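Local coordinates for arginine decarboxylase, A207R protein (Paramecium bursaria Chlorella virus 1, PDB 2NVA), which catalyses the pyridoxal 5'-phosphate-dependent decarboxylation of arginine to agmatine and belongs to the Orn/Lys/Arg decarboxylase class-II family, at residues Y278-N283 and V315-Y320; E284-G289 and D328-N333; E296-T301 and P348-Y353. All coordinates share one frame; numbering follows the deposited sequence.

Contact 1 of 3, residues Y278-N283 and V315-Y320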
# COMPACT_ATOMS: atom_id res chain seq x y z
N TYR A 278 -20.61 15.35 -9.42
CA TYR A 278 -19.49 16.21 -9.07
C TYR A 278 -18.29 15.39 -8.64
O TYR A 278 -18.30 14.81 -7.57
CB TYR A 278 -19.89 17.19 -7.97
CG TYR A 278 -20.94 18.19 -8.44
CD1 TYR A 278 -20.61 19.53 -8.62
CD2 TYR A 278 -22.24 17.78 -8.71
CE1 TYR A 278 -21.57 20.45 -9.07
CE2 TYR A 278 -23.21 18.68 -9.16
CZ TYR A 278 -22.87 20.01 -9.34
OH TYR A 278 -23.82 20.92 -9.77
N GLU A 279 -17.27 15.37 -9.49
CA GLU A 279 -16.09 14.55 -9.25
C GLU A 279 -14.92 15.42 -8.79
O GLU A 279 -14.60 16.41 -9.43
CB GLU A 279 -15.72 13.78 -10.52
CG GLU A 279 -16.85 12.87 -11.05
CD GLU A 279 -16.64 12.39 -12.48
OE1 GLU A 279 -15.99 13.10 -13.28
OE2 GLU A 279 -17.16 11.31 -12.82
N TYR A 280 -14.30 15.04 -7.68
CA TYR A 280 -13.20 15.82 -7.11
C TYR A 280 -11.97 14.97 -6.94
O TYR A 280 -12.06 13.78 -6.63
CB TYR A 280 -13.60 16.37 -5.74
CG TYR A 280 -14.87 17.17 -5.77
CD1 TYR A 280 -14.90 18.47 -6.31
CD2 TYR A 280 -16.06 16.64 -5.27
CE1 TYR A 280 -16.08 19.21 -6.33
CE2 TYR A 280 -17.25 17.36 -5.30
CZ TYR A 280 -17.25 18.66 -5.83
OH TYR A 280 -18.42 19.37 -5.84
N PHE A 281 -10.81 15.60 -7.12
CA PHE A 281 -9.54 14.94 -6.90
C PHE A 281 -8.83 15.66 -5.78
O PHE A 281 -8.80 16.88 -5.76
CB PHE A 281 -8.70 14.97 -8.18
CG PHE A 281 -9.20 14.04 -9.23
CD1 PHE A 281 -8.55 12.85 -9.49
CD2 PHE A 281 -10.38 14.34 -9.91
CE1 PHE A 281 -9.05 11.97 -10.48
CE2 PHE A 281 -10.89 13.46 -10.88
CZ PHE A 281 -10.22 12.28 -11.16
N PHE A 282 -8.30 14.88 -4.84
CA PHE A 282 -7.64 15.40 -3.62
C PHE A 282 -6.15 15.17 -3.64
O PHE A 282 -5.68 14.28 -4.35
CB PHE A 282 -8.24 14.74 -2.38
CG PHE A 282 -9.67 15.14 -2.14
CD1 PHE A 282 -9.98 16.22 -1.29
CD2 PHE A 282 -10.72 14.48 -2.81
CE1 PHE A 282 -11.30 16.60 -1.08
CE2 PHE A 282 -12.04 14.87 -2.62
CZ PHE A 282 -12.34 15.93 -1.74
N ASN A 283 -5.40 15.95 -2.85
CA ASN A 283 -3.96 15.70 -2.73
C ASN A 283 -3.64 14.59 -1.72
O ASN A 283 -2.62 14.63 -1.01
CB ASN A 283 -3.17 17.00 -2.46
CG ASN A 283 -3.56 17.68 -1.14
OD1 ASN A 283 -4.51 17.28 -0.46
ND2 ASN A 283 -2.79 18.70 -0.77
N VAL A 315 -24.96 18.00 -3.30
CA VAL A 315 -24.92 17.45 -4.65
C VAL A 315 -24.22 16.08 -4.62
O VAL A 315 -23.44 15.81 -3.71
CB VAL A 315 -24.23 18.41 -5.65
CG1 VAL A 315 -25.07 19.70 -5.82
CG2 VAL A 315 -22.79 18.74 -5.22
N PRO A 316 -24.52 15.21 -5.61
CA PRO A 316 -23.88 13.90 -5.55
C PRO A 316 -22.40 14.00 -5.96
O PRO A 316 -22.10 14.52 -7.03
CB PRO A 316 -24.69 13.04 -6.54
CG PRO A 316 -25.48 14.02 -7.38
CD PRO A 316 -25.45 15.36 -6.75
N SER A 317 -21.52 13.53 -5.08
CA SER A 317 -20.08 13.76 -5.21
C SER A 317 -19.31 12.45 -5.26
O SER A 317 -19.73 11.45 -4.68
CB SER A 317 -19.59 14.60 -4.01
OG SER A 317 -20.37 15.79 -3.91
N VAL A 318 -18.17 12.48 -5.95
CA VAL A 318 -17.25 11.34 -5.97
C VAL A 318 -15.89 11.88 -5.53
O VAL A 318 -15.41 12.87 -6.09
CB VAL A 318 -17.14 10.69 -7.38
CG1 VAL A 318 -16.36 9.38 -7.30
CG2 VAL A 318 -18.52 10.44 -7.96
N LEU A 319 -15.28 11.24 -4.53
CA LEU A 319 -13.99 11.70 -4.02
C LEU A 319 -12.87 10.78 -4.50
O LEU A 319 -12.74 9.64 -4.04
CB LEU A 319 -14.00 11.78 -2.49
CG LEU A 319 -15.23 12.44 -1.87
CD1 LEU A 319 -15.09 12.47 -0.35
CD2 LEU A 319 -15.50 13.87 -2.42
N TYR A 320 -12.08 11.29 -5.45
CA TYR A 320 -10.96 10.52 -6.03
C TYR A 320 -9.62 10.82 -5.39
O TYR A 320 -9.37 11.96 -5.01
CB TYR A 320 -10.84 10.82 -7.52
CG TYR A 320 -11.91 10.19 -8.36
CD1 TYR A 320 -11.97 8.80 -8.52
CD2 TYR A 320 -12.86 10.97 -9.02
CE1 TYR A 320 -12.94 8.20 -9.31
CE2 TYR A 320 -13.84 10.38 -9.82
CZ TYR A 320 -13.88 8.99 -9.94
OH TYR A 320 -14.83 8.37 -10.72
O HOH W 1 -17.43 9.10 -11.18
O HOH W 2 -19.80 18.46 -3.63

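Contact 2 of 3, residues E284-G289 and D328-N333. With PL2 ((4-{[(4-{[amino(imino)methyl]amino}butyl)amino]methyl}-5-hydroxy-6-methylpyridin-3-yl)methyl dihydrogen phosphate), chain J.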
# COMPACT_ATOMS: atom_id res chain seq x y z
N GLU A 284 -4.53 13.61 -1.67
CA GLU A 284 -4.39 12.38 -0.89
C GLU A 284 -4.85 11.21 -1.73
O GLU A 284 -5.38 11.40 -2.84
CB GLU A 284 -5.22 12.46 0.38
CG GLU A 284 -4.43 12.85 1.61
CD GLU A 284 -3.36 11.83 2.00
OE1 GLU A 284 -2.43 12.23 2.72
OE2 GLU A 284 -3.44 10.65 1.59
N SER A 285 -4.64 9.99 -1.24
CA SER A 285 -5.02 8.81 -2.02
C SER A 285 -5.09 7.55 -1.17
O SER A 285 -4.64 7.55 -0.02
CB SER A 285 -4.05 8.61 -3.20
OG SER A 285 -2.88 7.89 -2.80
N THR A 286 -5.67 6.49 -1.74
CA THR A 286 -5.69 5.17 -1.10
C THR A 286 -4.28 4.58 -0.97
O THR A 286 -4.05 3.68 -0.18
CB THR A 286 -6.58 4.17 -1.85
OG1 THR A 286 -6.12 4.03 -3.20
CG2 THR A 286 -8.02 4.64 -1.85
N TYR A 287 -3.34 5.12 -1.76
CA TYR A 287 -1.92 4.77 -1.65
C TYR A 287 -1.17 5.70 -0.69
O TYR A 287 0.03 5.51 -0.42
CB TYR A 287 -1.28 4.83 -3.04
CG TYR A 287 -1.79 3.77 -3.99
CD1 TYR A 287 -1.38 2.45 -3.86
CD2 TYR A 287 -2.71 4.08 -4.98
CE1 TYR A 287 -1.84 1.46 -4.74
CE2 TYR A 287 -3.19 3.10 -5.87
CZ TYR A 287 -2.73 1.80 -5.74
OH TYR A 287 -3.19 0.83 -6.61
N GLY A 288 -1.86 6.71 -0.20
CA GLY A 288 -1.30 7.61 0.81
C GLY A 288 -1.91 7.28 2.15
O GLY A 288 -1.61 6.23 2.73
N GLY A 289 -2.78 8.15 2.64
CA GLY A 289 -3.39 7.99 3.96
C GLY A 289 -4.69 7.20 3.99
O GLY A 289 -5.23 6.93 5.08
N ASP A 328 -8.09 3.80 -6.88
CA ASP A 328 -7.82 4.86 -5.91
C ASP A 328 -9.00 5.84 -5.88
O ASP A 328 -8.95 6.94 -6.46
CB ASP A 328 -6.50 5.53 -6.29
CG ASP A 328 -6.20 6.76 -5.47
OD1 ASP A 328 -6.73 6.90 -4.34
OD2 ASP A 328 -5.44 7.60 -6.00
N VAL A 329 -10.05 5.43 -5.19
CA VAL A 329 -11.24 6.22 -5.01
C VAL A 329 -11.47 6.28 -3.51
O VAL A 329 -11.63 5.25 -2.85
CB VAL A 329 -12.47 5.56 -5.71
CG1 VAL A 329 -13.69 6.48 -5.64
CG2 VAL A 329 -12.14 5.20 -7.15
N ILE A 330 -11.48 7.50 -2.96
CA ILE A 330 -11.65 7.70 -1.51
C ILE A 330 -13.09 7.42 -1.09
O ILE A 330 -13.34 6.74 -0.09
CB ILE A 330 -11.22 9.14 -1.06
CG1 ILE A 330 -9.73 9.42 -1.40
CG2 ILE A 330 -11.52 9.38 0.42
CD1 ILE A 330 -8.85 8.20 -1.20
N ASN A 331 -14.04 7.92 -1.87
CA ASN A 331 -15.47 7.69 -1.62
C ASN A 331 -16.24 7.71 -2.94
O ASN A 331 -16.25 8.74 -3.63
CB ASN A 331 -16.02 8.73 -0.63
CG ASN A 331 -17.40 8.35 -0.09
OD1 ASN A 331 -18.25 7.80 -0.80
ND2 ASN A 331 -17.64 8.67 1.18
N HIS A 332 -16.85 6.58 -3.32
CA HIS A 332 -17.51 6.47 -4.63
C HIS A 332 -18.74 7.35 -4.78
O HIS A 332 -19.05 7.80 -5.89
CB HIS A 332 -17.91 5.01 -4.93
CG HIS A 332 -16.77 4.17 -5.42
ND1 HIS A 332 -15.85 3.62 -4.56
CD2 HIS A 332 -16.39 3.81 -6.67
CE1 HIS A 332 -14.95 2.95 -5.25
NE2 HIS A 332 -15.25 3.05 -6.53
N ASN A 333 -19.45 7.58 -3.67
CA ASN A 333 -20.68 8.35 -3.69
C ASN A 333 -20.96 8.97 -2.35
O ASN A 333 -21.19 8.25 -1.38
CB ASN A 333 -21.88 7.44 -3.99
CG ASN A 333 -21.91 6.99 -5.42
OD1 ASN A 333 -22.24 7.78 -6.32
ND2 ASN A 333 -21.60 5.72 -5.64
N1 PL2 J . 0.39 6.31 -18.65
C2 PL2 J . -0.56 6.64 -17.76
C2A PL2 J . -1.23 8.02 -17.88
C3 PL2 J . -0.95 5.72 -16.78
O3 PL2 J . -1.93 6.06 -15.90
C4 PL2 J . -0.32 4.45 -16.71
C4A PL2 J . -0.66 3.37 -15.66
C5 PL2 J . 0.69 4.18 -17.67
C6 PL2 J . 1.01 5.14 -18.63
P PL2 J . 1.41 0.33 -17.97
N PL2 J . -2.01 3.50 -15.11
CA PL2 J . -1.96 3.31 -13.64
CG PL2 J . -1.90 1.49 -11.87
OP2 PL2 J . 0.41 -0.88 -17.82
OP3 PL2 J . 2.52 0.13 -16.81
OP1 PL2 J . 2.07 0.35 -19.29
OP4 PL2 J . 0.61 1.69 -17.62
C5M PL2 J . 1.41 2.83 -17.68
CB PL2 J . -1.34 1.95 -13.23
CD PL2 J . -1.40 0.08 -11.52
NE PL2 J . -1.63 -0.12 -10.07
CZ PL2 J . -1.08 -1.10 -9.36
NH2 PL2 J . -1.33 -1.18 -8.05
NH1 PL2 J . -0.29 -2.00 -9.94

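Contact 3 of 3, residues E296-T301 and P348-Y353. With PL2 ((4-{[(4-{[amino(imino)methyl]amino}butyl)amino]methyl}-5-hydroxy-6-methylpyridin-3-yl)methyl dihydrogen phosphate), chain I.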
# COMPACT_ATOMS: atom_id res chain seq x y z
N GLU A 296 -10.10 -2.00 4.88
CA GLU A 296 -11.10 -2.08 5.96
C GLU A 296 -12.49 -1.66 5.48
O GLU A 296 -13.40 -1.48 6.31
CB GLU A 296 -10.68 -1.24 7.16
CG GLU A 296 -9.35 -1.66 7.80
CD GLU A 296 -9.09 -1.03 9.18
OE1 GLU A 296 -9.85 -0.12 9.60
OE2 GLU A 296 -8.14 -1.48 9.84
N LYS A 297 -12.64 -1.52 4.16
CA LYS A 297 -13.90 -1.12 3.52
C LYS A 297 -14.44 0.20 4.07
O LYS A 297 -15.65 0.38 4.19
CB LYS A 297 -14.98 -2.22 3.64
CG LYS A 297 -14.56 -3.58 3.09
CD LYS A 297 -14.30 -3.52 1.58
CE LYS A 297 -14.14 -4.95 1.05
NZ LYS A 297 -13.99 -4.96 -0.44
N SER A 298 -13.53 1.11 4.43
CA SER A 298 -13.93 2.41 4.94
C SER A 298 -14.65 3.22 3.87
O SER A 298 -14.25 3.25 2.72
CB SER A 298 -12.69 3.18 5.43
OG SER A 298 -13.03 4.51 5.78
N VAL A 299 -15.73 3.89 4.27
CA VAL A 299 -16.45 4.81 3.39
C VAL A 299 -16.56 6.13 4.15
O VAL A 299 -17.58 6.42 4.81
CB VAL A 299 -17.85 4.26 3.02
CG1 VAL A 299 -18.57 5.21 2.05
CG2 VAL A 299 -17.72 2.86 2.38
N PRO A 300 -15.48 6.93 4.11
CA PRO A 300 -15.41 8.09 4.99
C PRO A 300 -16.05 9.34 4.38
O PRO A 300 -15.95 9.55 3.17
CB PRO A 300 -13.91 8.29 5.16
CG PRO A 300 -13.29 7.79 3.87
CD PRO A 300 -14.26 6.77 3.28
N THR A 301 -16.71 10.14 5.22
CA THR A 301 -17.28 11.42 4.80
C THR A 301 -16.44 12.57 5.37
O THR A 301 -16.17 12.61 6.59
CB THR A 301 -18.75 11.56 5.28
OG1 THR A 301 -19.54 10.47 4.76
CG2 THR A 301 -19.37 12.89 4.83
N PRO A 348 -12.42 13.09 9.99
CA PRO A 348 -12.30 12.85 11.43
C PRO A 348 -11.77 11.45 11.74
O PRO A 348 -11.93 10.56 10.92
CB PRO A 348 -13.75 12.98 11.93
CG PRO A 348 -14.50 13.69 10.84
CD PRO A 348 -13.82 13.27 9.56
N SER A 349 -11.17 11.29 12.92
CA SER A 349 -10.79 9.97 13.45
C SER A 349 -9.95 9.18 12.45
O SER A 349 -10.27 8.05 12.09
CB SER A 349 -12.03 9.18 13.91
OG SER A 349 -12.74 9.92 14.92
N TRP A 350 -8.87 9.82 12.01
CA TRP A 350 -8.05 9.25 10.94
C TRP A 350 -6.64 8.90 11.42
O TRP A 350 -5.65 9.20 10.75
CB TRP A 350 -8.02 10.19 9.71
CG TRP A 350 -7.97 9.40 8.45
CD1 TRP A 350 -6.91 9.24 7.60
CD2 TRP A 350 -9.02 8.60 7.93
NE1 TRP A 350 -7.25 8.39 6.56
CE2 TRP A 350 -8.55 7.98 6.74
CE3 TRP A 350 -10.35 8.34 8.35
CZ2 TRP A 350 -9.34 7.11 5.98
CZ3 TRP A 350 -11.14 7.48 7.57
CH2 TRP A 350 -10.63 6.87 6.40
N GLY A 351 -6.56 8.26 12.59
CA GLY A 351 -5.28 7.95 13.19
C GLY A 351 -4.88 6.47 13.20
O GLY A 351 -3.74 6.16 13.55
N ALA A 352 -5.79 5.58 12.82
CA ALA A 352 -5.53 4.13 12.92
C ALA A 352 -5.33 3.50 11.55
O ALA A 352 -6.25 3.50 10.74
CB ALA A 352 -6.66 3.46 13.65
N TYR A 353 -4.11 2.97 11.30
CA TYR A 353 -3.76 2.32 10.04
C TYR A 353 -3.93 3.31 8.89
O TYR A 353 -4.52 2.98 7.85
CB TYR A 353 -4.60 1.04 9.81
CG TYR A 353 -4.45 0.07 10.96
CD1 TYR A 353 -3.25 -0.61 11.16
CD2 TYR A 353 -5.50 -0.14 11.86
CE1 TYR A 353 -3.08 -1.48 12.22
CE2 TYR A 353 -5.35 -1.02 12.93
CZ TYR A 353 -4.12 -1.68 13.11
OH TYR A 353 -3.95 -2.55 14.16
N1 PL2 I . -1.89 -7.24 18.34
C2 PL2 I . -1.55 -7.98 17.27
C2A PL2 I . -0.62 -9.20 17.44
C3 PL2 I . -2.06 -7.62 16.02
O3 PL2 I . -1.71 -8.40 14.95
C4 PL2 I . -2.92 -6.52 15.86
C4A PL2 I . -3.50 -6.08 14.48
C5 PL2 I . -3.23 -5.80 17.03
C6 PL2 I . -2.70 -6.18 18.24
P PL2 I . -6.31 -3.41 16.69
N PL2 I . -3.62 -7.20 13.53
CA PL2 I . -3.34 -6.77 12.15
CG PL2 I . -4.04 -5.25 10.25
OP2 PL2 I . -7.67 -3.69 15.88
OP3 PL2 I . -5.64 -2.09 16.02
OP1 PL2 I . -6.57 -3.24 18.15
OP4 PL2 I . -5.39 -4.68 16.33
C5M PL2 I . -4.17 -4.57 16.97
CB PL2 I . -4.27 -5.62 11.72
CD PL2 I . -5.00 -4.12 9.81
NE PL2 I . -4.62 -3.78 8.41
CZ PL2 I . -4.99 -2.69 7.74
NH2 PL2 I . -4.55 -2.51 6.47
NH1 PL2 I . -5.79 -1.77 8.30

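Contact 1 of 3, residues Y278-N283 and V315-Y320
Y278, Y280 and F282 are laced to P316, V318 and Y320 by five backbone hydrogen bonds. The two strands, 277-282 and 314-320, are parallel neighbours in the mixed beta sheet that accompanies the TIM barrel in this fold. The register runs from Y278 with S317 to F281 with Y320.

Packing is tight at the F281 end. The rings of F281 and Y320 form an offset stack, with centroids 4.9 Å apart and planes at 24°. Both hold CG anti to the carbonyl carbon (chi1 -73° and -74°), and the rings meet on one face of the sheet. Y320 CB sits over the F281 ring face, 3.7 Å from the ring centroid. E279 CB meets the edge of the Y320 ring. On the other side of the sheet, L319 CD2 comes to the edge of the F282 ring, 3.6 Å from F282 CE2. K148 and N147 of the second subunit pack on F281 and Y320.

The Y278 end is more open to solvent: Y278 is partly exposed and P316 exposed. V315 CG2 makes a CH-pi contact over the Y278 ring, 3.8 Å from its centroid.

A water joins E279 OE2 to Y320 OH, while E279 OE1 forms a salt bridge with R272. Y280 OH is hydrogen-bonded to L339 N. It also meets a second water, which lies 2.8 Å from Y280 OH and 2.7 Å from S317 OG.

Contact 2 of 3, residues E284-G289 and D328-N333
D328 holds CG anti to its own backbone N (chi1 173°), and T286 tucks OG1 between its N and carbonyl carbon (chi1 58°). These two torsions place D328 OD1 beside both T286 N and T286 OG1. The hydrogen bond from T286 N to D328 OD1 is short and straight, 2.8 Å and 174° at the hydrogen. The donor comes from well above the carboxylate plane. T286 OG1 lies 3.1 Å from the same D328 OD1, but whether its proton goes there is unsettled. D328 OD2 is hydrogen-bonded to T323 OG1, so both oxygens of this buried carboxylate have a partner. S285 CB closes in on that second oxygen, 3.3 Å from D328 OD2.

Beside the carboxylate, the side chains of T286 and I330 run antiparallel past one another, with T286 CG2 3.7 Å from I330 CD1. V293 and I294 of helix 292-295 also pack on T286.

E284-G289 folds into a type I beta turn from S285 to G288, closed by G288 N on S285 O at 2.9 Å. D328-N333 corners through a classic beta bulge, where I330 and N331 both face L319. N331 OD1 then accepts from N333 N in an Asx turn. E284 OE2 holds the foot of the S285-G288 turn: it takes S285 N and G289 N from opposite faces of its plane, the latter at 2.8 Å.

Y287 extends from the turn into the active site at the subunit interface. Its CE2 passes 4.1 Å from D328 CB. Y287 OH accepts from NH2 of the guanidinium group of the agmatine adduct at 3.1 Å. It is also hydrogen-bonded to D325 OD2. Y353, S179, G216, G254 and R255 of the second subunit also hydrogen-bond this adduct.

Contact 3 of 3, residues E296-T301 and P348-Y353
From E296 to T301 the chain runs nearly opposite to P348-Y353, with end-to-end directions 162° apart, no hydrogen bond between them and the CA atoms of E296 and Y353 as far as 9.5 Å apart. Side chains bridge the gap.

W350 fills the middle. S298 OG comes to the edge of its indole, 3.4 Å from W350 CH2. P300 CB lies 3.8 Å from W350 CZ3, and the two side chains cross at a slant. W350 NE1 is held by G289 O, which helps fix the ring.

At the other end, E296 and Y353 cross at about a right angle. The E296 chain is extended beyond CG (chi2 -167°) and carries its carboxylate to the Y353 ring, which OE2 approaches obliquely, 3.6 Å from Y353 CD2. The carboxylate and ring planes are 61° apart. Both residues line the pocket of the agmatine-pyridoxal phosphate adduct. The CD carbon of the adduct lies over the centre of the Y353 ring, 4.0 Å above its plane. Y353 OH donates to phosphate oxygen OP3 at 2.6 Å.

E296 OE2 accepts a weak bond from the guanidinium NH1 of the adduct at 2.8 Å and forms a salt bridge with R255. E296 OE2 is thus shared between two guanidinium groups, and its negative charge probably helps the pocket accept the positive end of agmatine.

How the contacts relate
From the N terminus, the first segments of contacts 1, 2 and 3 come in order, and their partners follow in the same order. Contact 1 closes a loop of 31 residues, contact 2 one of 38 and contact 3 one of 46. Each loop opens before the previous one closes, so all three cross and none nests. Contacts 1 and 2 share the mixed sheet, where strands 314-320 and 331-337 are neighbours and L319 N probably bonds to N331 O. Contact 2 reaches contact 3 through N331 ND2 on P300 O. Contacts 1 and 3 do not touch. Together they tie the sheet to loops that reach the active sites.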